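Local coordinates for protein putative glutaryl-CoA dehydrogenase (Thermus thermophilus, PDB 2EBA) that binds flavin-adenine dinucleotide as a flavoprotein of the acyl-CoA dehydrogenase family, assembled from four chains, at residues Y105-E110 and P229-L234; N166-H171 and V211-V216. One frame throughout, in Å; residues are numbered along the deposited sequence.

Contact 1. Residues Y105-E110 and P229-L234; sequences YAYGSE and PKALGL
Ala106, in the last turn of helix 87-107, offers its carbonyl oxygen to the ammonium group of Lys230, with Ala106 O and Lys230 NZ 3.4 Å apart in a weak hydrogen bond. The lysine reaches it with a curled chain, bent at chi2 (96°) and at both torsions beyond, which carries CE close to both Ala106 O and Gly108 O. Tyr107, next along, meets the other segment with both backbone and side chain. Its O accepts from Lys230 N at 3.1 Å, a moderately bent bond with the donor 17° off the carbonyl plane. The ring has Ala106 CB over the centre of one face, Lys230 CB at its edge in the ring plane, and its hydroxyl is hydrogen-bonded to Ser239 of helix 235-269. Closer to the backbone, Tyr107 CB packs 3.9 Å from Ala231 CB. At Gly108 the chain leaves helical geometry, and the Pro229 ring lies beside this turn, its CG 3.6 Å from Gly108 C. The same CG lies 3.5 Å from Ser109 N, just ahead of helix 110-121, which Ser109 N-caps. The arrangement is a helix C-terminus whose last carbonyls are taken up by a neighbouring loop; here it joins the helical N-terminal region of the acyl-CoA dehydrogenase fold to the linker that leads into helix 235-269.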
ATOM      1  N   TYR A 105       4.752 -40.646  10.732  1.00 20.82           N
ATOM      2  CA  TYR A 105       3.877 -40.854  11.876  1.00 21.24           C
ATOM      3  C   TYR A 105       2.387 -40.906  11.540  1.00 20.53           C
ATOM      4  O   TYR A 105       1.661 -41.698  12.147  1.00 21.75           O
ATOM      5  CB  TYR A 105       4.112 -39.761  12.926  1.00 20.68           C
ATOM      6  CG  TYR A 105       3.221 -39.846  14.142  1.00 22.92           C
ATOM      7  CD1 TYR A 105       3.568 -40.632  15.246  1.00 23.76           C
ATOM      8  CD2 TYR A 105       2.025 -39.129  14.202  1.00 23.37           C
ATOM      9  CE1 TYR A 105       2.762 -40.677  16.384  1.00 25.37           C
ATOM     10  CE2 TYR A 105       1.209 -39.162  15.334  1.00 24.44           C
ATOM     11  CZ  TYR A 105       1.575 -39.945  16.420  1.00 25.19           C
ATOM     12  OH  TYR A 105       0.777 -39.971  17.548  1.00 26.36           O
ATOM     13  N   ALA A 106       1.902 -40.072  10.622  1.00 20.45           N
ATOM     14  CA  ALA A 106       0.477 -40.093  10.330  1.00 20.20           C
ATOM     15  C   ALA A 106       0.135 -41.135   9.261  1.00 20.19           C
ATOM     16  O   ALA A 106      -0.966 -41.703   9.271  1.00 20.27           O
ATOM     17  CB  ALA A 106      -0.006 -38.727   9.880  1.00 18.97           C
ATOM     18  N   TYR A 107       1.061 -41.418   8.354  1.00 19.82           N
ATOM     19  CA  TYR A 107       0.716 -42.362   7.304  1.00 19.49           C
ATOM     20  C   TYR A 107       1.583 -43.600   7.180  1.00 19.18           C
ATOM     21  O   TYR A 107       1.325 -44.427   6.329  1.00 18.30           O
ATOM     22  CB  TYR A 107       0.691 -41.619   5.970  1.00 19.54           C
ATOM     23  CG  TYR A 107      -0.101 -40.329   6.013  1.00 18.32           C
ATOM     24  CD1 TYR A 107      -1.462 -40.336   6.279  1.00 18.94           C
ATOM     25  CD2 TYR A 107       0.509 -39.103   5.761  1.00 18.91           C
ATOM     26  CE1 TYR A 107      -2.203 -39.157   6.292  1.00 17.77           C
ATOM     27  CE2 TYR A 107      -0.228 -37.911   5.775  1.00 17.32           C
ATOM     28  CZ  TYR A 107      -1.584 -37.951   6.038  1.00 17.15           C
ATOM     29  OH  TYR A 107      -2.338 -36.797   6.047  1.00 13.28           O
ATOM     30  N   GLY A 108       2.605 -43.730   8.019  1.00 19.44           N
ATOM     31  CA  GLY A 108       3.474 -44.882   7.913  1.00 20.42           C
ATOM     32  C   GLY A 108       2.949 -46.126   8.590  1.00 21.94           C
ATOM     33  O   GLY A 108       1.969 -46.080   9.352  1.00 21.65           O
ATOM     34  N   SER A 109       3.596 -47.248   8.285  1.00 22.48           N
ATOM     35  CA  SER A 109       3.254 -48.533   8.872  1.00 24.52           C
ATOM     36  C   SER A 109       3.933 -48.529  10.240  1.00 26.21           C
ATOM     37  O   SER A 109       4.795 -47.684  10.509  1.00 26.96           O
ATOM     38  CB  SER A 109       3.805 -49.680   8.014  1.00 24.00           C
ATOM     39  OG  SER A 109       5.221 -49.663   7.953  1.00 23.06           O
ATOM     40  N   GLU A 110       3.551 -49.454  11.109  1.00 27.36           N
ATOM     41  CA  GLU A 110       4.162 -49.506  12.427  1.00 28.45           C
ATOM     42  C   GLU A 110       5.655 -49.798  12.282  1.00 27.85           C
ATOM     43  O   GLU A 110       6.471 -49.388  13.110  1.00 27.14           O
ATOM     44  CB  GLU A 110       3.494 -50.590  13.274  1.00 29.87           C
ATOM     45  CG  GLU A 110       3.825 -50.487  14.746  1.00 32.06           C
ATOM     46  CD  GLU A 110       3.600 -49.087  15.273  1.00 33.47           C
ATOM     47  OE1 GLU A 110       2.478 -48.555  15.107  1.00 34.28           O
ATOM     48  OE2 GLU A 110       4.545 -48.518  15.849  1.00 34.14           O
ATOM     49  N   PRO A 229       1.494 -46.581   3.735  1.00 24.33           N
ATOM     50  CA  PRO A 229       0.176 -47.220   3.667  1.00 24.99           C
ATOM     51  C   PRO A 229      -1.030 -46.289   3.682  1.00 26.12           C
ATOM     52  O   PRO A 229      -1.841 -46.304   2.752  1.00 25.80           O
ATOM     53  CB  PRO A 229       0.197 -48.192   4.850  1.00 24.93           C
ATOM     54  CG  PRO A 229       1.198 -47.588   5.795  1.00 25.06           C
ATOM     55  CD  PRO A 229       2.275 -47.127   4.861  1.00 24.92           C
ATOM     56  N   LYS A 230      -1.149 -45.478   4.728  1.00 26.59           N
ATOM     57  CA  LYS A 230      -2.264 -44.553   4.830  1.00 26.71           C
ATOM     58  C   LYS A 230      -2.168 -43.326   3.924  1.00 27.25           C
ATOM     59  O   LYS A 230      -3.144 -42.599   3.784  1.00 27.58           O
ATOM     60  CB  LYS A 230      -2.443 -44.092   6.277  1.00 27.64           C
ATOM     61  CG  LYS A 230      -3.019 -45.154   7.205  1.00 27.85           C
ATOM     62  CD  LYS A 230      -1.940 -45.908   7.963  1.00 29.56           C
ATOM     63  CE  LYS A 230      -1.341 -45.056   9.089  1.00 30.70           C
ATOM     64  NZ  LYS A 230      -2.379 -44.636  10.085  1.00 30.49           N
ATOM     65  N   ALA A 231      -1.010 -43.088   3.311  1.00 26.94           N
ATOM     66  CA  ALA A 231      -0.844 -41.926   2.435  1.00 27.70           C
ATOM     67  C   ALA A 231      -1.644 -42.065   1.141  1.00 27.75           C
ATOM     68  O   ALA A 231      -1.195 -42.715   0.195  1.00 29.69           O
ATOM     69  CB  ALA A 231       0.641 -41.717   2.109  1.00 28.87           C
ATOM     70  N   LEU A 232      -2.815 -41.441   1.092  1.00 26.94           N
ATOM     71  CA  LEU A 232      -3.680 -41.521  -0.087  1.00 26.89           C
ATOM     72  C   LEU A 232      -4.210 -40.167  -0.526  1.00 25.20           C
ATOM     73  O   LEU A 232      -4.923 -39.517   0.225  1.00 25.18           O
ATOM     74  CB  LEU A 232      -4.883 -42.432   0.199  1.00 30.56           C
ATOM     75  CG  LEU A 232      -4.789 -43.970   0.247  1.00 33.54           C
ATOM     76  CD1 LEU A 232      -3.446 -44.462   0.820  1.00 34.66           C
ATOM     77  CD2 LEU A 232      -5.968 -44.484   1.088  1.00 34.61           C
ATOM     78  N   GLY A 233      -3.875 -39.751  -1.747  1.00 24.24           N
ATOM     79  CA  GLY A 233      -4.362 -38.479  -2.260  1.00 22.37           C
ATOM     80  C   GLY A 233      -3.535 -37.240  -1.967  1.00 22.20           C
ATOM     81  O   GLY A 233      -2.611 -37.278  -1.158  1.00 22.64           O
ATOM     82  N   LEU A 234      -3.872 -36.140  -2.642  1.00 22.47           N
ATOM     83  CA  LEU A 234      -3.191 -34.851  -2.491  1.00 21.55           C
ATOM     84  C   LEU A 234      -3.248 -34.427  -1.030  1.00 22.00           C
ATOM     85  O   LEU A 234      -2.359 -33.740  -0.531  1.00 21.12           O
ATOM     86  CB  LEU A 234      -3.891 -33.785  -3.334  1.00 22.18           C
ATOM     87  CG  LEU A 234      -3.047 -32.783  -4.126  1.00 24.06           C
ATOM     88  CD1 LEU A 234      -3.923 -31.617  -4.536  1.00 24.62           C
ATOM     89  CD2 LEU A 234      -1.888 -32.282  -3.296  1.00 26.15           C
TER

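Contact 2. Residues N166-H171 and V211-V216; sequences NGNLAH and VTSELV
Asn166 O is gripped by two backbone donors, Leu169 N at 3.1 Å and Ala170 N at 2.9 Å from it, and this double hold curls residues 166-170 into a tight turn against Val211 and Ser213. The setting is the beta-rich middle domain of the acyl-CoA dehydrogenase fold, where the turn leaves strand 154-165 and lies beside the start of its antiparallel neighbour, strand 212-217. The pairing carries on past the strand end through Asn166 N, which donates to Val211 O at 2.9 Å, tilted 29° from the carbonyl plane. A water spans the same two residues, giving a hydrogen to Asn166 OD1 and accepting one from Val211 N, while Asn166 ND2 is bonded to Gly127 O. With its oxygen on the water and its nitrogen on Gly127 O, the amide's orientation is probably set, with the side chain about 7 Å from a bound flavin-adenine dinucleotide. Val211 splits its two methyls between neighbours: CG2 sits under the turn, 3.7 Å from Asn168 N, and CG1 meets Leu169 CD1 at 3.6 Å, the two side chains crossing at a slant. Gly167 comes in close over Ser213, its CA 3.1 Å from Ser213 OG; with no side chain on the glycine, the two backbones come this close. Beyond it, Asn168 has its CG anti to the carbonyl carbon (chi1 -78°), which brings the amide group to the serine. There Ser213 OG donates to Asn168 OD1 at a short 2.6 Å, lying in the amide plane on a lone pair of OD1, with a C=O...donor angle of 135°.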
ATOM      1  N   ASN A 166      17.265 -30.147   1.990  1.00 15.35           N
ATOM      2  CA  ASN A 166      17.952 -31.325   2.507  1.00 15.52           C
ATOM      3  C   ASN A 166      18.155 -32.377   1.425  1.00 15.46           C
ATOM      4  O   ASN A 166      18.456 -33.531   1.731  1.00 15.37           O
ATOM      5  CB  ASN A 166      17.165 -31.952   3.669  1.00 16.13           C
ATOM      6  CG  ASN A 166      17.222 -31.117   4.929  1.00 15.34           C
ATOM      7  OD1 ASN A 166      18.061 -30.221   5.049  1.00 14.64           O
ATOM      8  ND2 ASN A 166      16.345 -31.418   5.885  1.00 11.76           N
ATOM      9  N   GLY A 167      17.976 -31.979   0.169  1.00 15.75           N
ATOM     10  CA  GLY A 167      18.141 -32.893  -0.945  1.00 17.31           C
ATOM     11  C   GLY A 167      19.426 -33.705  -0.918  1.00 18.96           C
ATOM     12  O   GLY A 167      19.392 -34.916  -1.150  1.00 19.39           O
ATOM     13  N   ASN A 168      20.557 -33.053  -0.636  1.00 19.64           N
ATOM     14  CA  ASN A 168      21.857 -33.736  -0.576  1.00 18.95           C
ATOM     15  C   ASN A 168      22.312 -34.198   0.818  1.00 19.87           C
ATOM     16  O   ASN A 168      23.399 -34.757   0.962  1.00 20.41           O
ATOM     17  CB  ASN A 168      22.960 -32.862  -1.184  1.00 16.07           C
ATOM     18  CG  ASN A 168      22.944 -32.881  -2.687  1.00 13.73           C
ATOM     19  OD1 ASN A 168      22.013 -32.386  -3.316  1.00 15.31           O
ATOM     20  ND2 ASN A 168      23.975 -33.463  -3.277  1.00 11.52           N
ATOM     21  N   LEU A 169      21.496 -33.969   1.840  1.00 20.39           N
ATOM     22  CA  LEU A 169      21.853 -34.391   3.189  1.00 20.08           C
ATOM     23  C   LEU A 169      21.063 -35.643   3.549  1.00 19.35           C
ATOM     24  O   LEU A 169      21.505 -36.466   4.354  1.00 19.53           O
ATOM     25  CB  LEU A 169      21.517 -33.290   4.210  1.00 20.20           C
ATOM     26  CG  LEU A 169      22.147 -31.895   4.145  1.00 19.98           C
ATOM     27  CD1 LEU A 169      21.525 -31.001   5.218  1.00 21.20           C
ATOM     28  CD2 LEU A 169      23.637 -31.993   4.354  1.00 20.21           C
ATOM     29  N   ALA A 170      19.899 -35.787   2.921  1.00 20.27           N
ATOM     30  CA  ALA A 170      18.973 -36.879   3.202  1.00 20.20           C
ATOM     31  C   ALA A 170      19.359 -38.297   2.824  1.00 20.17           C
ATOM     32  O   ALA A 170      19.969 -38.540   1.788  1.00 19.68           O
ATOM     33  CB  ALA A 170      17.613 -36.552   2.593  1.00 17.32           C
ATOM     34  N   HIS A 171      18.984 -39.233   3.693  1.00 21.30           N
ATOM     35  CA  HIS A 171      19.204 -40.651   3.452  1.00 21.76           C
ATOM     36  C   HIS A 171      17.836 -41.151   3.018  1.00 21.28           C
ATOM     37  O   HIS A 171      17.720 -42.115   2.267  1.00 22.07           O
ATOM     38  CB  HIS A 171      19.600 -41.397   4.722  1.00 23.59           C
ATOM     39  CG  HIS A 171      20.652 -40.707   5.525  1.00 27.61           C
ATOM     40  ND1 HIS A 171      20.358 -39.720   6.442  1.00 29.01           N
ATOM     41  CD2 HIS A 171      21.998 -40.858   5.550  1.00 29.00           C
ATOM     42  CE1 HIS A 171      21.478 -39.293   6.998  1.00 29.48           C
ATOM     43  NE2 HIS A 171      22.487 -39.967   6.475  1.00 31.32           N
ATOM     44  N   VAL A 211      20.664 -26.512   2.340  1.00 17.42           N
ATOM     45  CA  VAL A 211      20.938 -27.202   1.090  1.00 18.43           C
ATOM     46  C   VAL A 211      19.641 -27.443   0.322  1.00 17.19           C
ATOM     47  O   VAL A 211      18.643 -27.915   0.871  1.00 16.12           O
ATOM     48  CB  VAL A 211      21.779 -28.534   1.311  1.00 20.92           C
ATOM     49  CG1 VAL A 211      22.342 -28.566   2.736  1.00 18.90           C
ATOM     50  CG2 VAL A 211      20.960 -29.785   0.974  1.00 20.95           C
ATOM     51  N   THR A 212      19.664 -27.051  -0.949  1.00 17.68           N
ATOM     52  CA  THR A 212      18.532 -27.178  -1.856  1.00 17.48           C
ATOM     53  C   THR A 212      19.015 -28.001  -3.027  1.00 19.07           C
ATOM     54  O   THR A 212      20.049 -27.704  -3.620  1.00 18.37           O
ATOM     55  CB  THR A 212      18.096 -25.824  -2.391  1.00 16.59           C
ATOM     56  OG1 THR A 212      18.141 -24.856  -1.335  1.00 12.07           O
ATOM     57  CG2 THR A 212      16.686 -25.916  -2.956  1.00 16.30           C
ATOM     58  N   SER A 213      18.259 -29.028  -3.384  1.00 20.01           N
ATOM     59  CA  SER A 213      18.686 -29.900  -4.456  1.00 20.31           C
ATOM     60  C   SER A 213      17.615 -30.168  -5.482  1.00 21.24           C
ATOM     61  O   SER A 213      16.464 -29.758  -5.347  1.00 21.67           O
ATOM     62  CB  SER A 213      19.152 -31.229  -3.863  1.00 18.41           C
ATOM     63  OG  SER A 213      19.940 -31.012  -2.708  1.00 14.53           O
ATOM     64  N   GLU A 214      18.027 -30.855  -6.531  1.00 22.22           N
ATOM     65  CA  GLU A 214      17.124 -31.261  -7.582  1.00 23.03           C
ATOM     66  C   GLU A 214      17.183 -32.788  -7.491  1.00 21.72           C
ATOM     67  O   GLU A 214      18.268 -33.368  -7.471  1.00 19.47           O
ATOM     68  CB  GLU A 214      17.632 -30.782  -8.932  1.00 24.49           C
ATOM     69  CG  GLU A 214      16.748 -31.192 -10.072  1.00 27.86           C
ATOM     70  CD  GLU A 214      17.422 -31.007 -11.406  1.00 30.57           C
ATOM     71  OE1 GLU A 214      18.434 -31.700 -11.671  1.00 30.10           O
ATOM     72  OE2 GLU A 214      16.937 -30.164 -12.191  1.00 34.23           O
ATOM     73  N   LEU A 215      16.029 -33.437  -7.398  1.00 21.10           N
ATOM     74  CA  LEU A 215      16.018 -34.888  -7.296  1.00 21.50           C
ATOM     75  C   LEU A 215      15.631 -35.466  -8.640  1.00 22.51           C
ATOM     76  O   LEU A 215      14.696 -35.007  -9.288  1.00 22.64           O
ATOM     77  CB  LEU A 215      15.029 -35.366  -6.215  1.00 19.00           C
ATOM     78  CG  LEU A 215      15.132 -34.731  -4.824  1.00 16.69           C
ATOM     79  CD1 LEU A 215      14.136 -35.384  -3.864  1.00 14.98           C
ATOM     80  CD2 LEU A 215      16.544 -34.872  -4.309  1.00 16.72           C
ATOM     81  N   VAL A 216      16.386 -36.458  -9.076  1.00 24.31           N
ATOM     82  CA  VAL A 216      16.100 -37.108 -10.336  1.00 25.67           C
ATOM     83  C   VAL A 216      15.969 -38.586 -10.024  1.00 25.44           C
ATOM     84  O   VAL A 216      16.905 -39.207  -9.523  1.00 25.67           O
ATOM     85  CB  VAL A 216      17.231 -36.891 -11.369  1.00 26.31           C
ATOM     86  CG1 VAL A 216      16.909 -37.630 -12.641  1.00 27.28           C
ATOM     87  CG2 VAL A 216      17.392 -35.413 -11.669  1.00 26.70           C
TER
HETATM   88  O   HOH W   1      19.572 -27.634   4.986  1.00 15.50           O

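In the fold
From the N terminus the chain passes through helices before helix 87-107 delivers the first half of contact 1. It then turns into helix 110-121 and enters the beta-rich middle domain. The turn after strand 154-165 comes next, and 40 residues on, strand 212-217 returns to it, closing contact 2 as a loop that contains strands but no helix. Only after strand 220-223 does residue range 229-234 come back to 105-110, closing a larger loop around the first. The smaller closure thus ties the turn after one strand to the start of its antiparallel neighbour, both in the middle domain, whereas the larger one brings the loop leaving that domain back to the end of helix 87-107. Their centres lie 22 Å apart.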